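Local coordinates for D-3-phosphoglycerate dehydrogenase-related protein (Vibrio cholerae, PDB 4S1V) that probably catalyses the NAD-dependent interconversion of D-2-hydroxyacids, such as 3-phosphoglycerate, and their 2-oxoacids, as a member of the D-isomer-specific 2-hydroxyacid dehydrogenase family, at residues 2-7 / 50-55; 147-152 / 202-207; 262-267 / 286-291; 104-109 / 156-161. One frame throughout, in Å; residues are numbered along the deposited sequence. Where two conformers were deposited one is given.

Contact 1 of 4, residues 2-7 / 50-55; sequences MKIAIL and ALVLIR
I6 lies alongside V52, the two side chains pointing the same way, with I6 CG1 resting on V52 CB at 4.0 Å. V52 also reaches back along the sheet: its CG2, turned anti to the carbonyl carbon while CG1 takes the place anti to the backbone N (chi1 169°), meets I4 CG2 at 4.2 Å. On the same face A50 CB is approached by two chains, I4 CG1 and, from just before the strand, M2 CE at 4.0 Å, where the methionine chain bends at chi3. The face of I4, I6 and V52 is the one covered by the C-terminal helix 294-312, whose V308 and F305 pack on the two isoleucines. Beneath these side chains strands 3-6 and 50-53 run parallel, their axes 4.8 Å apart at the closest, as neighbours in a five-stranded sheet of order 2-1-3-4-5, consistent with the flavodoxin-like substrate-binding domain of D-2-hydroxyacid dehydrogenases. A5 is held by its backbone at both ends, its N donating to A50 O at 3.0 Å and its O receiving V52 N at 2.8 Å, both bonds nearly straight. The first rung is weak, from A50 N to K3 O. On the other face A5 CB touches L51 CD2, and farther on L7 and L53 run side by side, meeting through L7 CD1 and L53 CD2 at 3.9 Å. Past the strand ends, I54 sends CG1 beside its own backbone N (chi1 -52°), which brings CD1 to 3.3 Å from the carbonyl oxygen L7 O.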
# COMPACT_ATOMS: atom_id res chain seq x y z
N MET C 2 40.89 26.66 23.56
CA MET C 2 40.07 27.16 22.44
C MET C 2 38.58 26.88 22.61
O MET C 2 38.19 25.84 23.16
CB MET C 2 40.53 26.54 21.12
CG MET C 2 42.02 26.58 20.85
SD MET C 2 42.37 25.95 19.20
CE MET C 2 41.93 27.37 18.20
N LYS C 3 37.76 27.81 22.14
CA LYS C 3 36.34 27.57 21.96
C LYS C 3 36.14 26.90 20.61
O LYS C 3 36.50 27.46 19.57
CB LYS C 3 35.53 28.88 22.04
CG LYS C 3 35.09 29.27 23.45
CD LYS C 3 33.78 30.04 23.45
CE LYS C 3 32.57 29.14 23.20
NZ LYS C 3 31.26 29.84 23.29
N ILE C 4 35.58 25.68 20.65
CA ILE C 4 35.48 24.80 19.48
C ILE C 4 34.03 24.47 19.15
O ILE C 4 33.27 24.05 20.02
CB ILE C 4 36.25 23.48 19.72
CG1 ILE C 4 37.75 23.76 19.93
CG2 ILE C 4 36.05 22.49 18.58
CD1 ILE C 4 38.46 22.68 20.73
N ALA C 5 33.65 24.65 17.88
CA ALA C 5 32.34 24.23 17.40
C ALA C 5 32.42 23.05 16.44
O ALA C 5 33.24 23.03 15.52
CB ALA C 5 31.60 25.40 16.76
N ILE C 6 31.57 22.05 16.66
CA ILE C 6 31.42 20.93 15.74
C ILE C 6 30.06 21.07 15.05
O ILE C 6 29.02 21.07 15.72
CB ILE C 6 31.53 19.55 16.43
CG1 ILE C 6 32.82 19.46 17.25
CG2 ILE C 6 31.47 18.43 15.40
CD1 ILE C 6 32.98 18.14 17.98
N LEU C 7 30.08 21.19 13.73
CA LEU C 7 28.85 21.39 12.96
C LEU C 7 28.18 20.09 12.50
O LEU C 7 28.83 19.05 12.36
CB LEU C 7 29.10 22.31 11.76
CG LEU C 7 29.52 23.77 11.98
CD1 LEU C 7 29.78 24.45 10.64
CD2 LEU C 7 28.45 24.53 12.76
N ALA C 50 37.89 27.69 16.57
CA ALA C 50 38.08 26.54 15.68
C ALA C 50 36.74 25.92 15.32
O ALA C 50 35.85 25.82 16.17
CB ALA C 50 38.98 25.50 16.33
N LEU C 51 36.60 25.52 14.06
CA LEU C 51 35.45 24.74 13.62
C LEU C 51 35.92 23.37 13.18
O LEU C 51 36.94 23.25 12.50
CB LEU C 51 34.75 25.38 12.42
CG LEU C 51 34.18 26.79 12.46
CD1 LEU C 51 33.67 27.11 11.06
CD2 LEU C 51 33.07 26.92 13.50
N VAL C 52 35.17 22.34 13.58
CA VAL C 52 35.40 20.99 13.13
C VAL C 52 34.26 20.63 12.19
O VAL C 52 33.09 20.61 12.61
CB VAL C 52 35.47 19.98 14.30
CG1 VAL C 52 35.44 18.55 13.78
CG2 VAL C 52 36.72 20.23 15.13
N LEU C 53 34.60 20.38 10.93
CA LEU C 53 33.62 20.09 9.90
C LEU C 53 33.45 18.60 9.66
O LEU C 53 34.44 17.86 9.61
CB LEU C 53 34.00 20.77 8.58
CG LEU C 53 34.23 22.28 8.59
CD1 LEU C 53 34.50 22.76 7.17
CD2 LEU C 53 33.05 23.01 9.20
N ILE C 54 32.20 18.18 9.49
CA ILE C 54 31.89 16.80 9.14
C ILE C 54 31.72 16.71 7.63
O ILE C 54 30.69 17.07 7.08
CB ILE C 54 30.65 16.26 9.88
CG1 ILE C 54 30.80 16.50 11.40
CG2 ILE C 54 30.43 14.79 9.54
CD1 ILE C 54 29.68 15.90 12.24
N ARG C 55 32.77 16.21 6.97
CA ARG C 55 32.82 16.11 5.51
C ARG C 55 32.25 17.38 4.85
O ARG C 55 32.68 18.49 5.20
CB ARG C 55 32.15 14.82 5.01
CG ARG C 55 32.80 13.55 5.52
CD ARG C 55 34.28 13.45 5.16
NE ARG C 55 34.49 13.39 3.71
CZ ARG C 55 35.16 14.30 3.01
NH1 ARG C 55 35.71 15.33 3.62
NH2 ARG C 55 35.28 14.17 1.70

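Contact 2 of 4, residues 147-152 / 202-207; sequences GRTLGI and KADVLS
The carbonyl oxygen of T149 is gripped by two successive N-H groups: V205 N comes nearly straight at 3.0 Å, while D204 N, at 2.9 Å from the same T149 O, arrives at a poorer angle. D204 answers with its side chain. Its CG stands anti to the carbonyl carbon (chi1 -67°), which turns the carboxylate towards the other segment, and D204 OD2 takes T149 N at 2.7 Å on its anti lone pair. One aspartate thus binds both the N-H and the C=O of T149, pinning the chain just ahead of the strand. The other oxygen, OD1, faces R148 without a direct salt bridge; a water that accepts from R148 NH2 lies 2.9 Å from D204 OD1 and can bridge the two, and K229 forms a salt bridge to the same OD1. The arginine chain folds over the aspartate, R148 NE lying 3.5 Å from D204 CB, with the guanidinium plane turned 62° from the carboxylate and one of its faces over V205 CG2. Deeper in, the chains pass to regular parallel pairing, in which S207 N donates to G151 O. L150 and V205 share one face, CD1 of the leucine meeting CG1 of the valine at 3.8 Å. On the other face the bare CA of G151 admits A203 CB at 4.0 Å. Strands 150-153 and 205-208 are first and fourth in chain order, side by side in a sheet of order 3-2-1-4-5-6-7, the pair at which a Rossmann fold's winding reverses, consistent with NAD binding beyond their carboxyl ends.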
# COMPACT_ATOMS: atom_id res chain seq x y z
N GLY C 147 25.03 -14.25 -10.66
CA GLY C 147 24.79 -14.32 -12.11
C GLY C 147 24.67 -12.98 -12.82
O GLY C 147 24.99 -12.87 -14.01
N ARG C 148 24.20 -11.96 -12.11
CA ARG C 148 24.02 -10.62 -12.68
C ARG C 148 25.36 -9.90 -12.83
O ARG C 148 26.23 -10.00 -11.96
CB ARG C 148 23.03 -9.79 -11.84
CG ARG C 148 21.58 -10.24 -11.94
CD ARG C 148 20.62 -9.35 -11.15
NE ARG C 148 20.24 -8.15 -11.89
CZ ARG C 148 19.31 -7.27 -11.51
NH1 ARG C 148 18.64 -7.43 -10.37
NH2 ARG C 148 19.05 -6.22 -12.28
N THR C 149 25.55 -9.17 -13.93
CA THR C 149 26.79 -8.41 -14.12
C THR C 149 26.83 -7.13 -13.28
O THR C 149 25.93 -6.28 -13.36
CB THR C 149 27.07 -8.09 -15.60
OG1 THR C 149 27.30 -9.31 -16.31
CG2 THR C 149 28.31 -7.20 -15.73
N LEU C 150 27.88 -7.01 -12.47
CA LEU C 150 28.08 -5.83 -11.66
C LEU C 150 28.97 -4.86 -12.41
O LEU C 150 30.15 -5.15 -12.64
CB LEU C 150 28.67 -6.19 -10.29
CG LEU C 150 29.11 -5.06 -9.36
CD1 LEU C 150 27.95 -4.12 -9.04
CD2 LEU C 150 29.68 -5.64 -8.08
N GLY C 151 28.42 -3.71 -12.77
CA GLY C 151 29.20 -2.66 -13.42
C GLY C 151 29.73 -1.64 -12.44
O GLY C 151 28.97 -1.05 -11.67
N ILE C 152 31.04 -1.42 -12.46
CA ILE C 152 31.68 -0.48 -11.57
C ILE C 152 32.36 0.61 -12.39
O ILE C 152 33.19 0.31 -13.26
CB ILE C 152 32.69 -1.19 -10.64
CG1 ILE C 152 31.97 -2.30 -9.87
CG2 ILE C 152 33.36 -0.21 -9.68
CD1 ILE C 152 32.91 -3.28 -9.21
N LYS C 202 25.43 -3.30 -20.80
CA LYS C 202 25.66 -4.65 -20.28
C LYS C 202 25.52 -4.82 -18.76
O LYS C 202 25.33 -5.93 -18.27
CB LYS C 202 27.02 -5.18 -20.74
CG LYS C 202 27.15 -5.31 -22.25
CD LYS C 202 28.43 -6.01 -22.66
CE LYS C 202 28.48 -6.19 -24.18
NZ LYS C 202 29.46 -7.23 -24.61
N ALA C 203 25.60 -3.72 -18.00
CA ALA C 203 25.56 -3.84 -16.54
C ALA C 203 24.15 -4.15 -16.06
O ALA C 203 23.20 -3.51 -16.50
CB ALA C 203 26.09 -2.58 -15.89
N ASP C 204 24.01 -5.16 -15.21
CA ASP C 204 22.73 -5.41 -14.53
C ASP C 204 22.60 -4.52 -13.30
O ASP C 204 21.54 -3.94 -13.04
CB ASP C 204 22.61 -6.88 -14.13
CG ASP C 204 22.52 -7.79 -15.32
OD1 ASP C 204 21.58 -7.61 -16.12
OD2 ASP C 204 23.38 -8.70 -15.47
N VAL C 205 23.69 -4.43 -12.55
CA VAL C 205 23.80 -3.51 -11.42
C VAL C 205 24.97 -2.60 -11.75
O VAL C 205 26.08 -3.07 -12.02
CB VAL C 205 24.05 -4.26 -10.10
CG1 VAL C 205 24.26 -3.28 -8.95
CG2 VAL C 205 22.88 -5.20 -9.80
N LEU C 206 24.72 -1.30 -11.76
CA LEU C 206 25.73 -0.32 -12.13
C LEU C 206 25.98 0.65 -10.97
O LEU C 206 25.06 1.37 -10.55
CB LEU C 206 25.29 0.43 -13.38
CG LEU C 206 26.29 1.28 -14.16
CD1 LEU C 206 25.81 1.44 -15.60
CD2 LEU C 206 26.47 2.65 -13.52
N SER C 207 27.22 0.68 -10.48
CA SER C 207 27.57 1.50 -9.32
C SER C 207 28.66 2.52 -9.63
O SER C 207 29.70 2.19 -10.21
CB SER C 207 28.01 0.60 -8.16
OG SER C 207 27.94 1.30 -6.93
O HOH W 1 19.20 -6.28 -15.18

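Contact 3 of 4, residues 262-267 / 286-291; sequences VDVYEN and APHLGY
A286 opens the second segment with a straight backbone bond, its N donating to V262 O at 2.9 Å, the last link before the two chains leave the sheet. Y265 OH donates a hydrogen bond to A286 O at 2.6 Å; the hydroxyl stands above the carbonyl plane, whereas the oxygen sits at the edge of the tyrosine ring, in its plane. P287 centres an inverse gamma turn and carries the chain to H288, whose N reaches D263 O only weakly. The H288 ring is sandwiched: V264 CG1 makes a CH-pi contact over the centre of one face, 3.7 Å from the centroid and 10° off the ring normal, and Y291 CE2 covers the opposite face towards the rim. Its ND1 is hydrogen-bonded to E268, and R239 packs close by. This His-Glu pair with a nearby arginine, set at the carboxyl ends of the Rossmann strands, is consistent with the active-site trio of D-2-hydroxyacid dehydrogenases. W133 of the second subunit also packs on H288. L289 N and G290 N next turn in succession to the carboxylate of D263, which projects from its backbone with CG anti to N (chi1 -162°). L289 N donates to D263 OD1 at 2.8 Å and G290 N to D263 OD2 at 2.8 Å, each on the syn side, fixing the rotation of the acid. G290 O accepts from R119 NH2 of the second subunit.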
# COMPACT_ATOMS: atom_id res chain seq x y z
N VAL C 262 20.24 5.32 -4.07
CA VAL C 262 21.11 6.49 -3.89
C VAL C 262 21.37 6.82 -2.42
O VAL C 262 20.51 6.63 -1.56
CB VAL C 262 20.59 7.74 -4.65
CG1 VAL C 262 20.69 7.54 -6.15
CG2 VAL C 262 19.16 8.08 -4.24
N ASP C 263 22.58 7.30 -2.14
CA ASP C 263 22.99 7.71 -0.80
C ASP C 263 23.16 9.22 -0.77
O ASP C 263 23.31 9.83 0.29
CB ASP C 263 24.33 7.03 -0.45
CG ASP C 263 24.62 7.03 1.05
OD1 ASP C 263 23.68 6.81 1.84
OD2 ASP C 263 25.79 7.22 1.45
N VAL C 264 23.13 9.81 -1.96
CA VAL C 264 23.60 11.17 -2.18
C VAL C 264 22.65 11.95 -3.10
O VAL C 264 21.94 11.36 -3.92
CB VAL C 264 25.03 11.17 -2.77
CG1 VAL C 264 26.03 10.69 -1.73
CG2 VAL C 264 25.11 10.30 -4.02
N TYR C 265 22.62 13.27 -2.93
CA TYR C 265 21.62 14.14 -3.55
C TYR C 265 22.21 15.51 -3.89
O TYR C 265 23.23 15.91 -3.31
CB TYR C 265 20.39 14.32 -2.63
CG TYR C 265 19.91 13.00 -2.03
CD1 TYR C 265 20.47 12.52 -0.85
CD2 TYR C 265 18.93 12.23 -2.66
CE1 TYR C 265 20.06 11.32 -0.30
CE2 TYR C 265 18.50 11.04 -2.11
CZ TYR C 265 19.08 10.59 -0.94
OH TYR C 265 18.68 9.41 -0.38
N GLU C 266 21.59 16.22 -4.81
CA GLU C 266 22.06 17.55 -5.21
C GLU C 266 22.08 18.54 -4.06
O GLU C 266 23.01 19.34 -3.92
CB GLU C 266 21.25 18.10 -6.38
CG GLU C 266 21.79 17.66 -7.74
CD GLU C 266 21.41 18.62 -8.86
OE1 GLU C 266 20.73 19.63 -8.59
OE2 GLU C 266 21.79 18.34 -10.02
N ASN C 267 21.05 18.48 -3.22
CA ASN C 267 21.00 19.26 -2.00
C ASN C 267 20.74 18.36 -0.80
O ASN C 267 19.75 17.64 -0.75
CB ASN C 267 19.95 20.37 -2.09
CG ASN C 267 20.22 21.35 -3.21
OD1 ASN C 267 19.31 21.71 -3.96
ND2 ASN C 267 21.47 21.79 -3.34
N ALA C 286 18.74 6.63 0.78
CA ALA C 286 19.36 6.63 2.10
C ALA C 286 19.98 8.00 2.37
O ALA C 286 20.42 8.67 1.43
CB ALA C 286 20.41 5.54 2.21
N PRO C 287 20.02 8.43 3.66
CA PRO C 287 20.48 9.78 4.02
C PRO C 287 22.00 9.94 4.20
O PRO C 287 22.49 10.18 5.31
CB PRO C 287 19.75 10.03 5.35
CG PRO C 287 19.63 8.68 5.96
CD PRO C 287 19.48 7.70 4.83
N HIS C 288 22.73 9.84 3.09
CA HIS C 288 24.19 9.92 3.06
C HIS C 288 24.86 9.16 4.17
O HIS C 288 25.61 9.72 4.97
CB HIS C 288 24.68 11.36 2.96
CG HIS C 288 26.03 11.51 2.27
ND1 HIS C 288 26.40 12.63 1.64
CD2 HIS C 288 27.09 10.61 2.14
CE1 HIS C 288 27.64 12.47 1.12
NE2 HIS C 288 28.06 11.23 1.43
N LEU C 289 24.59 7.86 4.22
CA LEU C 289 25.09 6.99 5.29
C LEU C 289 26.50 6.42 5.08
O LEU C 289 27.13 6.00 6.05
CB LEU C 289 24.11 5.84 5.53
CG LEU C 289 22.71 6.21 6.01
CD1 LEU C 289 21.83 4.96 6.05
CD2 LEU C 289 22.77 6.87 7.38
N GLY C 290 26.99 6.41 3.84
CA GLY C 290 28.29 5.78 3.52
C GLY C 290 29.30 5.86 4.66
O GLY C 290 29.73 4.83 5.19
N TYR C 291 29.64 7.08 5.05
CA TYR C 291 30.68 7.30 6.06
C TYR C 291 30.16 7.37 7.50
O TYR C 291 30.94 7.48 8.44
CB TYR C 291 31.52 8.54 5.71
CG TYR C 291 30.77 9.85 5.67
CD1 TYR C 291 30.55 10.59 6.84
CD2 TYR C 291 30.31 10.38 4.47
CE1 TYR C 291 29.87 11.79 6.83
CE2 TYR C 291 29.63 11.60 4.44
CZ TYR C 291 29.42 12.29 5.63
OH TYR C 291 28.76 13.50 5.63

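Contact 4 of 4, residues 104-109 / 156-161; sequences VAPAEL and GKIGQR
A107 turns its methyl group into the helix beginning at the glycine-rich turn, a segment that holds G156 and G159 of a GxGxxG-type pattern and would be the dinucleotide-binding helix of the Rossmann domain. The segments 104-109 and 157-161 cross at -43° with axes 9.0 Å apart, and no hydrogen bond joins them. The close part lies around buried A107, where the backbones approach: A107 CB is 3.7 Å from R161 CB and also meets R161 CD, while I158 CG2 rests against A107 CA at 4.1 Å. Farther along the helix 157-168, I162 and F165 pack on the same alanine. I158 spans two residues: its CG2 branch stays with A107, and CG1, placed beside the backbone N (chi1 -61°), carries CD1 across to P106, where it meets CB of the proline ring at 3.8 Å, the two side chains at about a right angle. Another side of helix 104-119 belongs to the second subunit, with the carboxylate of E108 accepting from the backbone N of L145 and S146 there. On the partly exposed flank, by contrast, V104 is met by the guanidinium end of R161 alone. There the arginine runs extended from CG to NE past the start of the first helix and lays its guanidinium under the valine, with V104 CG2 over one face towards the rim, 3.5 Å from R161 NH1.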
# COMPACT_ATOMS: atom_id res chain seq x y z
N VAL C 104 36.14 1.58 4.14
CA VAL C 104 35.41 0.37 4.52
C VAL C 104 33.90 0.57 4.75
O VAL C 104 33.10 -0.09 4.10
CB VAL C 104 36.08 -0.36 5.72
CG1 VAL C 104 35.32 -1.63 6.07
CG2 VAL C 104 37.53 -0.71 5.38
N ALA C 105 33.53 1.47 5.67
CA ALA C 105 32.09 1.74 5.91
C ALA C 105 31.29 2.13 4.67
O ALA C 105 30.19 1.61 4.47
CB ALA C 105 31.89 2.75 7.03
N PRO C 106 31.83 3.05 3.83
CA PRO C 106 31.15 3.36 2.57
C PRO C 106 30.97 2.14 1.66
O PRO C 106 29.90 1.96 1.11
CB PRO C 106 32.07 4.38 1.89
CG PRO C 106 33.16 4.69 2.86
CD PRO C 106 32.86 4.04 4.16
N ALA C 107 32.00 1.31 1.53
CA ALA C 107 31.90 0.12 0.70
C ALA C 107 30.80 -0.81 1.21
O ALA C 107 29.93 -1.22 0.44
CB ALA C 107 33.24 -0.61 0.64
N GLU C 108 30.84 -1.12 2.51
CA GLU C 108 29.83 -1.97 3.16
C GLU C 108 28.41 -1.40 3.04
O GLU C 108 27.46 -2.15 2.80
CB GLU C 108 30.19 -2.22 4.65
CG GLU C 108 31.45 -3.06 4.88
CD GLU C 108 31.57 -3.62 6.30
OE1 GLU C 108 30.57 -3.59 7.06
OE2 GLU C 108 32.68 -4.10 6.65
N LEU C 109 28.27 -0.07 3.18
CA LEU C 109 26.97 0.59 3.04
C LEU C 109 26.43 0.50 1.61
O LEU C 109 25.25 0.20 1.41
CB LEU C 109 27.04 2.05 3.53
CG LEU C 109 25.79 2.94 3.61
CD1 LEU C 109 25.39 3.49 2.24
CD2 LEU C 109 24.61 2.25 4.29
N GLY C 156 38.72 2.58 -7.55
CA GLY C 156 39.56 3.08 -6.47
C GLY C 156 39.35 2.29 -5.20
O GLY C 156 38.84 1.17 -5.24
N LYS C 157 39.73 2.88 -4.07
CA LYS C 157 39.63 2.23 -2.76
C LYS C 157 38.23 1.65 -2.47
O LYS C 157 38.12 0.52 -2.00
CB LYS C 157 40.09 3.17 -1.63
CG LYS C 157 39.36 4.52 -1.57
CD LYS C 157 39.76 5.34 -0.35
CE LYS C 157 38.80 6.52 -0.14
NZ LYS C 157 38.54 6.76 1.31
N ILE C 158 37.18 2.40 -2.76
CA ILE C 158 35.81 1.91 -2.57
C ILE C 158 35.41 0.94 -3.68
O ILE C 158 34.94 -0.17 -3.40
CB ILE C 158 34.78 3.05 -2.40
CG1 ILE C 158 35.13 3.89 -1.16
CG2 ILE C 158 33.38 2.49 -2.25
CD1 ILE C 158 34.37 5.19 -1.04
N GLY C 159 35.60 1.34 -4.94
CA GLY C 159 35.28 0.49 -6.10
C GLY C 159 35.82 -0.93 -6.00
O GLY C 159 35.09 -1.90 -6.25
N GLN C 160 37.10 -1.06 -5.63
CA GLN C 160 37.76 -2.37 -5.53
C GLN C 160 37.09 -3.30 -4.52
O GLN C 160 36.99 -4.51 -4.74
CB GLN C 160 39.23 -2.22 -5.16
CG GLN C 160 40.13 -1.93 -6.34
CD GLN C 160 41.54 -1.57 -5.93
OE1 GLN C 160 42.23 -2.35 -5.27
NE2 GLN C 160 41.99 -0.37 -6.32
N ARG C 161 36.63 -2.71 -3.41
CA ARG C 161 35.92 -3.46 -2.39
C ARG C 161 34.56 -3.95 -2.88
O ARG C 161 34.17 -5.07 -2.56
CB ARG C 161 35.78 -2.63 -1.12
CG ARG C 161 37.10 -2.52 -0.37
CD ARG C 161 37.05 -1.63 0.84
NE ARG C 161 38.42 -1.33 1.28
CZ ARG C 161 39.08 -2.00 2.22
NH1 ARG C 161 38.51 -2.99 2.89
NH2 ARG C 161 40.31 -1.64 2.52

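How the contacts relate
From the N terminus, contact 1 closes first, joining strands 3-6 and 50-53 of the five-stranded N-terminal sheet after a 42-residue excursion. Contact 4 then opens on helix 104-119, and contact 2 opens before contact 4 closes, so these two cross: strand 150-153 leads directly into helix 157-168, and I152 CD1 packs on G159 O at 3.9 Å. Contact 3 follows in series, closing an 18-residue excursion and joining the loops that follow strands 259-262 and 283-285. It touches contact 4 through G290 and P106, and contact 1 through Y291 against I54 and R55, bridging the two domains. Helix 294-312 then returns over contact 1, while contacts 3 and 4 both face the second subunit.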